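Local coordinates for dimethylsulfoniopropionate lyase (Roseovarius nubinhibens, PDB 4B29), which probably cleaves dimethylsulfoniopropionate to release dimethylsulfide, using a zinc-binding cupin domain, at residues F48-P52 and T129-V134; R60-L65 and P94-H100; D144-H148 and P188-T192; P152-Y156 and T180-P184. All coordinates share one frame; numbering follows the deposited sequence.

Contact 1. Residues F48-P52 and T129-V134; sequences FATWP and TQSLRV
Leu132 pushes its forked end between Ala49 and Pro52, one methyl for each. CD1 lies 3.6 Å from Ala49 CB, while CD2 comes 3.8 Å from Pro52 CD. The leucine reaches them because CG stands anti to the backbone N (chi1 -172°), which carries both methyls across to the loop 48-52. Pro52 meets the other segment along the rim of its ring: CB is 3.7 Å from Thr129 OG1 and 3.9 Å from Ser131 CB, and the pyrrolidine crosses both Leu132 and Thr129 at about a right angle. Its CD also lies over one face of the neighbouring Trp51 ring, offset toward the rim. That indole adds a looser apolar touch, CZ3 to Val134 CG2 at 4.5 Å, and also packs on helix 24-41, on Leu32 and Ala35 among others.

Thr129 OG1 accepts from Ser131 N at 3.0 Å in a nearly straight bond (168°), which closes an ST turn on the way into the strand that runs on to 139; the same hydroxyl is hydrogen-bonded to Asp54. Between the two backbones a water donates to Thr50 O at 2.6 Å and, more distantly, to Ser131 O, so a water joins the two carbonyls where the direct contacts are van der Waals ones. Beyond Leu132, Val134 rests on Leu201 and Leu203 of strand 198-205, and Phe48 packs on Leu203 too. The result is an irregular loop after helix 43-48 laid against the entry of a central strand, one of the places where the N-terminal helices meet the larger sheet of this cupin fold.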
# COMPACT_ATOMS: atom_id res chain seq x y z
N PHE A 48 1.40 -13.72 -8.73
CA PHE A 48 2.43 -13.41 -7.76
C PHE A 48 2.25 -14.24 -6.50
O PHE A 48 3.23 -14.71 -5.92
CB PHE A 48 2.31 -11.93 -7.41
CG PHE A 48 3.44 -11.37 -6.55
CD1 PHE A 48 4.66 -10.96 -7.11
CD2 PHE A 48 3.23 -11.20 -5.17
CE1 PHE A 48 5.65 -10.34 -6.29
CE2 PHE A 48 4.21 -10.59 -4.34
CZ PHE A 48 5.41 -10.15 -4.91
N ALA A 49 1.01 -14.44 -6.10
CA ALA A 49 0.75 -15.21 -4.83
C ALA A 49 -0.66 -15.74 -4.81
O ALA A 49 -1.59 -15.05 -5.25
CB ALA A 49 0.97 -14.29 -3.62
N THR A 50 -0.84 -16.94 -4.25
CA THR A 50 -2.18 -17.44 -4.01
C THR A 50 -2.76 -16.73 -2.79
O THR A 50 -2.05 -16.48 -1.80
CB THR A 50 -2.08 -18.97 -3.73
OG1 THR A 50 -1.51 -19.57 -4.90
CG2 THR A 50 -3.46 -19.58 -3.52
N TRP A 51 -4.06 -16.43 -2.81
CA TRP A 51 -4.65 -15.78 -1.65
C TRP A 51 -4.70 -16.79 -0.51
O TRP A 51 -5.19 -17.87 -0.73
CB TRP A 51 -6.07 -15.35 -1.97
CG TRP A 51 -6.68 -14.48 -0.87
CD1 TRP A 51 -7.56 -14.89 0.10
CD2 TRP A 51 -6.41 -13.11 -0.63
NE1 TRP A 51 -7.87 -13.83 0.92
CE2 TRP A 51 -7.20 -12.72 0.49
CE3 TRP A 51 -5.61 -12.14 -1.28
CZ2 TRP A 51 -7.20 -11.42 1.00
CZ3 TRP A 51 -5.63 -10.82 -0.77
CH2 TRP A 51 -6.41 -10.48 0.37
N PRO A 52 -4.21 -16.42 0.68
CA PRO A 52 -4.08 -17.41 1.78
C PRO A 52 -5.45 -17.88 2.30
O PRO A 52 -6.40 -17.10 2.32
CB PRO A 52 -3.31 -16.64 2.86
CG PRO A 52 -3.24 -15.19 2.47
CD PRO A 52 -3.65 -15.09 1.00
N THR A 129 -1.21 -13.86 8.81
CA THR A 129 -0.86 -15.00 7.96
C THR A 129 0.65 -14.92 7.76
O THR A 129 1.26 -13.84 7.85
CB THR A 129 -1.57 -14.98 6.60
OG1 THR A 129 -1.19 -16.14 5.84
CG2 THR A 129 -1.21 -13.68 5.82
N GLN A 130 1.25 -16.08 7.45
CA GLN A 130 2.66 -16.11 7.06
C GLN A 130 2.78 -16.39 5.55
O GLN A 130 3.91 -16.46 5.07
CB GLN A 130 3.36 -17.25 7.83
CG GLN A 130 3.60 -16.86 9.31
CD GLN A 130 4.67 -15.81 9.52
OE1 GLN A 130 5.58 -15.64 8.68
NE2 GLN A 130 4.63 -15.13 10.67
N SER A 131 1.65 -16.53 4.85
CA SER A 131 1.68 -16.95 3.42
C SER A 131 1.83 -15.77 2.47
O SER A 131 2.33 -15.94 1.32
CB SER A 131 0.43 -17.73 3.05
OG SER A 131 0.39 -18.93 3.84
N LEU A 132 1.51 -14.59 2.96
CA LEU A 132 1.55 -13.41 2.09
C LEU A 132 1.69 -12.20 2.99
O LEU A 132 1.47 -12.30 4.20
CB LEU A 132 0.20 -13.34 1.38
CG LEU A 132 0.08 -12.29 0.26
CD1 LEU A 132 1.35 -12.27 -0.71
CD2 LEU A 132 -1.24 -12.59 -0.46
N ARG A 133 2.08 -11.07 2.40
CA ARG A 133 1.98 -9.81 3.12
C ARG A 133 1.31 -8.81 2.18
O ARG A 133 1.67 -8.76 0.98
CB ARG A 133 3.36 -9.37 3.54
CG ARG A 133 3.42 -8.10 4.27
CD ARG A 133 4.89 -7.84 4.66
NE ARG A 133 5.01 -6.77 5.65
CZ ARG A 133 5.63 -5.61 5.47
NH1 ARG A 133 6.18 -5.29 4.31
NH2 ARG A 133 5.69 -4.77 6.46
N VAL A 134 0.33 -8.09 2.71
CA VAL A 134 -0.44 -7.12 1.92
C VAL A 134 -0.36 -5.80 2.68
O VAL A 134 -0.79 -5.70 3.83
CB VAL A 134 -1.91 -7.52 1.83
CG1 VAL A 134 -2.67 -6.45 0.99
CG2 VAL A 134 -2.09 -8.86 1.17
O HOH W 1 0.14 -17.25 -0.66

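Contact 2. Residues R60-L65 and P94-H100; sequences RPAHAL and PHVEWRH. With NI (nickel (II) ion), chain K.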
# COMPACT_ATOMS: atom_id res chain seq x y z
N ARG A 60 -5.73 -6.13 16.23
CA ARG A 60 -4.69 -5.14 16.40
C ARG A 60 -5.39 -3.77 16.54
O ARG A 60 -6.25 -3.48 15.71
CB ARG A 60 -3.82 -5.15 15.12
CG ARG A 60 -2.66 -4.15 15.23
CD ARG A 60 -1.74 -4.16 14.01
NE ARG A 60 -1.37 -5.55 13.87
CZ ARG A 60 -0.30 -6.11 14.43
NH1 ARG A 60 0.59 -5.37 15.07
NH2 ARG A 60 -0.13 -7.44 14.28
N PRO A 61 -4.99 -2.94 17.48
CA PRO A 61 -5.72 -1.66 17.66
C PRO A 61 -5.36 -0.62 16.61
O PRO A 61 -4.27 -0.68 16.01
CB PRO A 61 -5.26 -1.15 19.03
CG PRO A 61 -4.02 -1.78 19.34
CD PRO A 61 -3.97 -3.14 18.53
N ALA A 62 -6.26 0.33 16.45
CA ALA A 62 -6.05 1.47 15.54
C ALA A 62 -4.91 2.31 16.05
O ALA A 62 -4.64 2.39 17.26
CB ALA A 62 -7.32 2.29 15.47
N HIS A 63 -4.23 2.97 15.13
CA HIS A 63 -3.25 3.96 15.50
C HIS A 63 -3.38 5.08 14.48
O HIS A 63 -3.12 4.87 13.30
CB HIS A 63 -1.82 3.40 15.52
CG HIS A 63 -0.79 4.43 15.81
ND1 HIS A 63 0.02 4.99 14.83
CD2 HIS A 63 -0.46 5.06 16.97
CE1 HIS A 63 0.81 5.89 15.38
NE2 HIS A 63 0.54 5.96 16.67
N ALA A 64 -3.84 6.24 14.95
CA ALA A 64 -4.10 7.39 14.05
C ALA A 64 -2.82 8.12 13.68
O ALA A 64 -1.92 8.29 14.51
CB ALA A 64 -5.08 8.35 14.75
N LEU A 65 -2.72 8.55 12.42
CA LEU A 65 -1.67 9.49 11.99
C LEU A 65 -2.37 10.57 11.15
O LEU A 65 -3.50 10.36 10.71
CB LEU A 65 -0.55 8.79 11.19
CG LEU A 65 0.42 7.93 12.03
CD1 LEU A 65 1.38 7.24 11.06
CD2 LEU A 65 1.18 8.78 13.09
N PRO A 94 -10.02 5.04 9.99
CA PRO A 94 -9.97 5.34 11.44
C PRO A 94 -9.76 4.13 12.32
O PRO A 94 -9.73 4.25 13.55
CB PRO A 94 -11.40 5.89 11.74
CG PRO A 94 -12.01 6.21 10.42
CD PRO A 94 -11.35 5.26 9.40
N HIS A 95 -9.57 2.96 11.70
CA HIS A 95 -9.53 1.68 12.44
C HIS A 95 -8.23 0.94 12.25
O HIS A 95 -8.02 -0.08 12.91
CB HIS A 95 -10.65 0.78 11.95
CG HIS A 95 -12.01 1.37 12.17
ND1 HIS A 95 -12.50 1.62 13.43
CD2 HIS A 95 -12.95 1.79 11.29
CE1 HIS A 95 -13.71 2.17 13.33
NE2 HIS A 95 -14.01 2.27 12.04
N VAL A 96 -7.37 1.43 11.36
CA VAL A 96 -6.12 0.70 11.10
C VAL A 96 -4.96 1.23 11.88
O VAL A 96 -4.98 2.37 12.40
CB VAL A 96 -5.75 0.66 9.59
CG1 VAL A 96 -6.85 -0.03 8.77
CG2 VAL A 96 -5.48 2.07 9.06
N GLU A 97 -3.89 0.43 11.97
CA GLU A 97 -2.67 0.84 12.60
C GLU A 97 -1.73 1.51 11.57
O GLU A 97 -0.96 0.84 10.86
CB GLU A 97 -1.97 -0.39 13.27
CG GLU A 97 -0.65 0.03 13.88
CD GLU A 97 0.15 -1.18 14.32
OE1 GLU A 97 -0.28 -1.83 15.30
OE2 GLU A 97 1.17 -1.48 13.69
N TRP A 98 -1.79 2.85 11.49
CA TRP A 98 -0.95 3.60 10.55
C TRP A 98 0.47 3.66 11.04
O TRP A 98 0.72 3.81 12.27
CB TRP A 98 -1.49 5.04 10.33
CG TRP A 98 -2.75 5.05 9.61
CD1 TRP A 98 -4.01 5.15 10.15
CD2 TRP A 98 -2.91 4.99 8.19
NE1 TRP A 98 -4.95 5.11 9.13
CE2 TRP A 98 -4.29 5.04 7.93
CE3 TRP A 98 -2.00 4.86 7.11
CZ2 TRP A 98 -4.81 4.95 6.62
CZ3 TRP A 98 -2.51 4.81 5.80
CH2 TRP A 98 -3.89 4.86 5.56
N ARG A 99 1.37 3.58 10.05
CA ARG A 99 2.82 3.59 10.22
C ARG A 99 3.50 4.60 9.28
O ARG A 99 2.95 4.96 8.22
CB ARG A 99 3.39 2.17 9.94
CG ARG A 99 2.65 1.07 10.72
CD ARG A 99 3.14 -0.34 10.37
NE ARG A 99 2.54 -1.35 11.24
CZ ARG A 99 2.60 -2.67 11.02
NH1 ARG A 99 3.27 -3.14 9.99
NH2 ARG A 99 2.02 -3.52 11.87
N HIS A 100 4.70 5.03 9.66
CA HIS A 100 5.47 6.01 8.89
C HIS A 100 6.79 5.44 8.38
O HIS A 100 7.18 5.67 7.23
CB HIS A 100 5.86 7.19 9.78
CG HIS A 100 4.95 8.36 9.68
ND1 HIS A 100 4.79 9.25 10.71
CD2 HIS A 100 4.19 8.81 8.65
CE1 HIS A 100 3.94 10.19 10.33
NE2 HIS A 100 3.56 9.93 9.09
NI NI K . 1.45 7.12 18.04
O HOH W 2 -1.96 -1.09 17.00
O HOH W 3 2.82 8.39 16.57
O HOH W 4 2.67 7.69 19.81
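A single beta bridge, His63 with Glu97, pins two irregular loops together at the protein surface, away from the zinc site. His63 makes three hydrogen bonds to the other loop, two from its backbone and one from its ring. Its N donates to Val96 O at 2.9 Å, its O accepts from Trp98 N at 3.0 Å, and ND1 donates to Trp98 O at 2.9 Å, the acceptor tilted 17° from the imidazole plane. With CG anti to the backbone N (chi1 176°), the imidazole lies along the partner loop; its NE2 binds a nickel ion at 2.0 Å, and two waters are further ligands of the metal.

A charged cluster flanks the bridge. In the conformer described, Arg99 grips Glu97 side-on, NE and NH2 both reaching OE2, NE meeting the anti lone pair of OE2 at 2.8 Å. The other oxygen, OE1, sits at the edge of the Arg60 guanidinium in a long salt bridge to NH1 (3.7 Å), and a water links it to Pro61 O. Two arginines thus gather at the carboxylate, which probably favours its ionised form; Arg99 NH1 also pairs with Glu119.

Leu65 CD1 touches Trp98 CB and, in the His100 conformer described, stands over that ring's centre, 3.8 Å from the centroid, a CH-pi contact. Trp98 carries the contact inward to helix 67-73. Two irregular surface loops, one before helix 67-73 and one after helix 83-92, are thus joined by an isolated beta bridge flanked by a salt-bridge network.

Contact 3. Residues D144-H148 and P188-T192; sequences DYGWH and PHAMT. With ZN (zinc ion), chain J; PO4 (phosphate ion), chain B.
Tyr145 and Met191 form a hydrogen-bonded antiparallel pair in the smaller sheet of the cupin fold: Tyr145 N donates to Met191 O and Met191 N to Tyr145 O. The next such pair, His148 with His189, is again doubly bonded, His148 N to His189 O and His189 N to His148 O. Between them the register slips by one residue, a beta bulge at Gly146 and Trp147. Gly146 O, turned out of the pairing, is taken up by His148 ND1 at 2.8 Å in a nearly straight bond (173°). Chi1 of 56° puts the His148 ring between its own backbone N and carbonyl carbon, and the bond to Gly146 fixes the ring's rotation.

That leaves His148 NE2 to donate to phosphate O3 at 2.7 Å. The opposite faces of this imidazole carry Tyr145 and His189; Tyr145 CZ lies over its centre. Tyr145 OH donates to phosphate O1 at 2.5 Å and is also hydrogen-bonded to Tyr102. His189 ND1 is hydrogen-bonded to Ala187 O, which turns NE2 to the zinc ion at 2.0 Å, where His150 and Glu154 complete the protein ligands. The phosphate, probably from the crystallisation liquor, supplies O4 as a further ligand.

On the face of Asp144 and Thr192, Asp144 OD1 lies 2.9 Å from Thr192 OG1 in the conformer described; that hydroxyl has His166 as another partner. Separately, Ala190 CB sits over one face of the Trp147 indole, 4.2 Å from the centroid of its six-membered ring.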
# COMPACT_ATOMS: atom_id res chain seq x y z
N ASP A 144 7.58 13.48 -3.22
CA ASP A 144 8.61 12.71 -3.89
C ASP A 144 9.12 11.67 -2.89
O ASP A 144 9.80 11.99 -1.92
CB ASP A 144 9.73 13.61 -4.37
CG ASP A 144 10.67 12.92 -5.33
OD1 ASP A 144 10.32 12.77 -6.54
OD2 ASP A 144 11.77 12.52 -4.88
N TYR A 145 8.72 10.43 -3.12
CA TYR A 145 9.19 9.31 -2.29
C TYR A 145 10.45 8.86 -2.96
O TYR A 145 10.41 8.28 -4.07
CB TYR A 145 8.11 8.21 -2.31
CG TYR A 145 8.36 7.01 -1.43
CD1 TYR A 145 9.38 6.99 -0.47
CD2 TYR A 145 7.51 5.90 -1.54
CE1 TYR A 145 9.57 5.85 0.34
CE2 TYR A 145 7.68 4.77 -0.71
CZ TYR A 145 8.72 4.77 0.21
OH TYR A 145 8.88 3.65 1.03
N GLY A 146 11.60 9.16 -2.35
CA GLY A 146 12.90 8.95 -3.00
C GLY A 146 13.30 7.49 -3.08
O GLY A 146 12.56 6.61 -2.58
N TRP A 147 14.44 7.23 -3.69
CA TRP A 147 14.93 5.86 -3.92
C TRP A 147 14.98 5.07 -2.60
O TRP A 147 15.61 5.50 -1.61
CB TRP A 147 16.33 5.88 -4.54
CG TRP A 147 16.35 6.45 -5.93
CD1 TRP A 147 16.92 7.66 -6.30
CD2 TRP A 147 15.83 5.87 -7.13
NE1 TRP A 147 16.76 7.86 -7.68
CE2 TRP A 147 16.11 6.77 -8.21
CE3 TRP A 147 15.20 4.65 -7.43
CZ2 TRP A 147 15.75 6.50 -9.54
CZ3 TRP A 147 14.83 4.39 -8.75
CH2 TRP A 147 15.10 5.31 -9.80
N HIS A 148 14.33 3.91 -2.61
CA HIS A 148 14.32 3.05 -1.41
C HIS A 148 14.33 1.61 -1.89
O HIS A 148 14.08 1.34 -3.06
CB HIS A 148 13.10 3.33 -0.53
CG HIS A 148 11.80 3.20 -1.24
ND1 HIS A 148 11.33 4.17 -2.10
CD2 HIS A 148 10.83 2.25 -1.19
CE1 HIS A 148 10.16 3.81 -2.58
NE2 HIS A 148 9.83 2.65 -2.03
N PRO A 188 16.35 -0.68 -6.26
CA PRO A 188 15.80 0.54 -5.72
C PRO A 188 14.67 1.08 -6.59
O PRO A 188 14.70 0.94 -7.82
CB PRO A 188 16.97 1.51 -5.72
CG PRO A 188 18.20 0.63 -5.67
CD PRO A 188 17.82 -0.59 -6.47
N HIS A 189 13.68 1.67 -5.93
CA HIS A 189 12.52 2.23 -6.65
C HIS A 189 12.14 3.53 -5.97
O HIS A 189 12.54 3.81 -4.82
CB HIS A 189 11.36 1.19 -6.71
CG HIS A 189 11.14 0.44 -5.42
ND1 HIS A 189 11.96 -0.59 -5.03
CD2 HIS A 189 10.16 0.54 -4.49
CE1 HIS A 189 11.51 -1.09 -3.87
NE2 HIS A 189 10.41 -0.44 -3.56
N ALA A 190 11.30 4.31 -6.65
CA ALA A 190 10.86 5.59 -6.08
C ALA A 190 9.55 5.98 -6.74
O ALA A 190 9.07 5.29 -7.65
CB ALA A 190 11.96 6.68 -6.35
N MET A 191 8.90 7.01 -6.22
CA MET A 191 7.60 7.36 -6.78
C MET A 191 7.34 8.85 -6.54
O MET A 191 7.66 9.35 -5.47
CB MET A 191 6.51 6.56 -6.03
CG MET A 191 5.11 6.68 -6.67
SD MET A 191 3.81 6.08 -5.52
CE MET A 191 3.88 7.39 -4.30
N THR A 192 6.71 9.52 -7.50
CA THR A 192 6.40 10.95 -7.37
C THR A 192 4.91 11.14 -7.62
O THR A 192 4.38 10.68 -8.66
CB THR A 192 7.14 11.70 -8.50
OG1 THR A 192 8.53 11.38 -8.40
CG2 THR A 192 6.90 13.23 -8.38
ZN ZN J . 9.26 -1.28 -2.12
P PO4 B . 7.54 0.56 -0.59
O1 PO4 B . 7.55 1.53 0.56
O2 PO4 B . 6.31 -0.35 -0.42
O3 PO4 B . 7.50 1.26 -1.94
O4 PO4 B . 8.76 -0.31 -0.59

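Contact 4. Residues P152-Y156 and T180-P184; sequences PEELY and TRFHP. With ZN (zinc ion), chain J; PO4 (phosphate ion), chain B; EDO (1,2-ethanediol), chain F.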
# COMPACT_ATOMS: atom_id res chain seq x y z
N PRO A 152 12.84 -8.31 0.00
CA PRO A 152 11.68 -9.03 -0.54
C PRO A 152 11.18 -8.40 -1.85
O PRO A 152 11.39 -7.19 -2.08
CB PRO A 152 10.58 -8.84 0.56
CG PRO A 152 11.06 -7.71 1.45
CD PRO A 152 12.60 -7.84 1.39
N GLU A 153 10.65 -9.25 -2.68
CA GLU A 153 9.95 -8.77 -3.92
C GLU A 153 8.63 -8.13 -3.55
O GLU A 153 8.02 -8.47 -2.52
CB GLU A 153 9.66 -9.96 -4.80
CG GLU A 153 10.99 -10.58 -5.39
CD GLU A 153 10.71 -11.78 -6.20
OE1 GLU A 153 9.52 -12.09 -6.45
OE2 GLU A 153 11.64 -12.47 -6.70
N GLU A 154 8.14 -7.25 -4.42
CA GLU A 154 6.90 -6.55 -4.11
C GLU A 154 6.15 -6.36 -5.42
O GLU A 154 6.77 -6.25 -6.48
CB GLU A 154 7.35 -5.21 -3.52
CG GLU A 154 6.53 -4.09 -3.66
CD GLU A 154 7.06 -2.92 -2.88
OE1 GLU A 154 8.01 -2.24 -3.32
OE2 GLU A 154 6.47 -2.59 -1.87
N LEU A 155 4.83 -6.36 -5.35
CA LEU A 155 3.98 -6.13 -6.54
C LEU A 155 3.00 -5.03 -6.14
O LEU A 155 2.09 -5.24 -5.32
CB LEU A 155 3.23 -7.41 -6.94
CG LEU A 155 2.32 -7.25 -8.17
CD1 LEU A 155 3.11 -6.80 -9.42
CD2 LEU A 155 1.58 -8.57 -8.43
N TYR A 156 3.21 -3.82 -6.69
CA TYR A 156 2.29 -2.72 -6.44
C TYR A 156 1.03 -2.86 -7.29
O TYR A 156 1.07 -3.37 -8.42
CB TYR A 156 2.95 -1.38 -6.92
CG TYR A 156 3.49 -0.57 -5.80
CD1 TYR A 156 4.74 -0.90 -5.24
CD2 TYR A 156 2.78 0.48 -5.26
CE1 TYR A 156 5.28 -0.11 -4.19
CE2 TYR A 156 3.28 1.25 -4.23
CZ TYR A 156 4.51 0.92 -3.67
OH TYR A 156 5.02 1.71 -2.66
N THR A 180 -0.31 -2.35 -12.33
CA THR A 180 0.59 -2.97 -11.33
C THR A 180 2.03 -2.76 -11.71
O THR A 180 2.36 -2.38 -12.87
CB THR A 180 0.34 -4.51 -11.21
OG1 THR A 180 0.68 -5.21 -12.44
CG2 THR A 180 -1.15 -4.79 -10.81
N ARG A 181 2.93 -2.99 -10.75
CA ARG A 181 4.33 -3.00 -11.11
C ARG A 181 5.10 -3.94 -10.19
O ARG A 181 4.94 -3.79 -8.96
CB ARG A 181 4.95 -1.63 -11.03
CG ARG A 181 6.28 -1.74 -11.89
CD ARG A 181 7.29 -0.67 -11.64
NE ARG A 181 8.19 -0.77 -12.79
CZ ARG A 181 8.79 0.26 -13.37
NH1 ARG A 181 8.73 1.46 -12.83
NH2 ARG A 181 9.45 0.02 -14.49
N PHE A 182 5.93 -4.81 -10.79
CA PHE A 182 6.78 -5.73 -9.99
C PHE A 182 8.11 -5.05 -9.64
O PHE A 182 8.77 -4.45 -10.53
CB PHE A 182 7.06 -6.94 -10.86
CG PHE A 182 8.05 -7.90 -10.27
CD1 PHE A 182 7.71 -8.63 -9.14
CD2 PHE A 182 9.26 -8.13 -10.89
CE1 PHE A 182 8.60 -9.57 -8.60
CE2 PHE A 182 10.18 -9.10 -10.35
CZ PHE A 182 9.83 -9.80 -9.21
N HIS A 183 8.51 -5.14 -8.38
CA HIS A 183 9.84 -4.67 -7.96
C HIS A 183 10.69 -5.86 -7.56
O HIS A 183 10.39 -6.52 -6.57
CB HIS A 183 9.74 -3.73 -6.76
CG HIS A 183 9.09 -2.42 -7.10
ND1 HIS A 183 8.40 -1.67 -6.16
CD2 HIS A 183 8.95 -1.77 -8.28
CE1 HIS A 183 7.93 -0.57 -6.74
NE2 HIS A 183 8.26 -0.60 -8.02
N PRO A 184 11.71 -6.19 -8.35
CA PRO A 184 12.53 -7.35 -8.01
C PRO A 184 13.33 -7.08 -6.74
O PRO A 184 13.53 -5.93 -6.31
CB PRO A 184 13.51 -7.51 -9.19
CG PRO A 184 13.07 -6.51 -10.22
CD PRO A 184 12.07 -5.52 -9.62
ZN ZN J . 9.26 -1.28 -2.12
P PO4 B . 7.54 0.56 -0.59
O1 PO4 B . 7.55 1.53 0.56
O2 PO4 B . 6.31 -0.35 -0.42
O3 PO4 B . 7.50 1.26 -1.94
O4 PO4 B . 8.76 -0.31 -0.59
C1 EDO F . 2.72 0.19 -0.10
O1 EDO F . 2.57 1.26 -1.03
C2 EDO F . 3.30 0.78 1.15
O2 EDO F . 3.63 -0.34 1.94
O HOH W 5 12.07 -5.21 -4.05
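Glu154 with His183 and Tyr156 with Arg181 are the hydrogen-bonded pairs of two antiparallel strands, 153-156 and 180-183, whose directions differ by 170°. Leu155 with Phe182 between them is a non-hydrogen-bonded pair, and Leu155 CD1 touches Phe182 CB at 4.2 Å.

The polar side chains meet on the Glu154 face. Glu154 and His183 lie side by side, and His183 ND1 donates to Glu154 OE1 at 2.9 Å, almost straight (176°) and in the plane of the imidazole, though well out of the carboxylate plane. The same OE1 binds the zinc ion at 2.0 Å, so His183 is a second-shell residue that positions a metal ligand. OE2 lies 2.7 Å from phosphate O2.

Among the rings, Tyr156 and His183 meet obliquely, CD1 to CE1 at 3.5 Å, while Tyr156 OH donates to phosphate O3 at 2.6 Å. Glu153 OE1 meets the edge of the Phe182 ring at CE1 and is salt-bridged to Arg205.

With OE1 shared between zinc and an imidazole N-H, the carboxylate is held in one orientation; the phosphate, though probably from the crystallisation liquor, indicates that the pocket can seat an anion beside the metal.

From the N terminus, the loop after helix 43-48 opens contact 1, which closes only when the chain reaches 129-134. Inside that long excursion, contact 2 closes a smaller, mostly helical loop between 60-65 and 94-100. Contact 3 begins afterwards at 144-148 and closes at 188-192, enclosing contact 4, whose 152-156 and 180-184 are joined through an excursion of strands and loops without helix. Contacts 3 and 4 belong to different sheets, and both supply ligands to one zinc ion and line one phosphate site. Contact 1 touches contact 4 through Phe48, which packs on Leu155 and Phe182, whereas contact 2 lies across the chain's centre from contact 4.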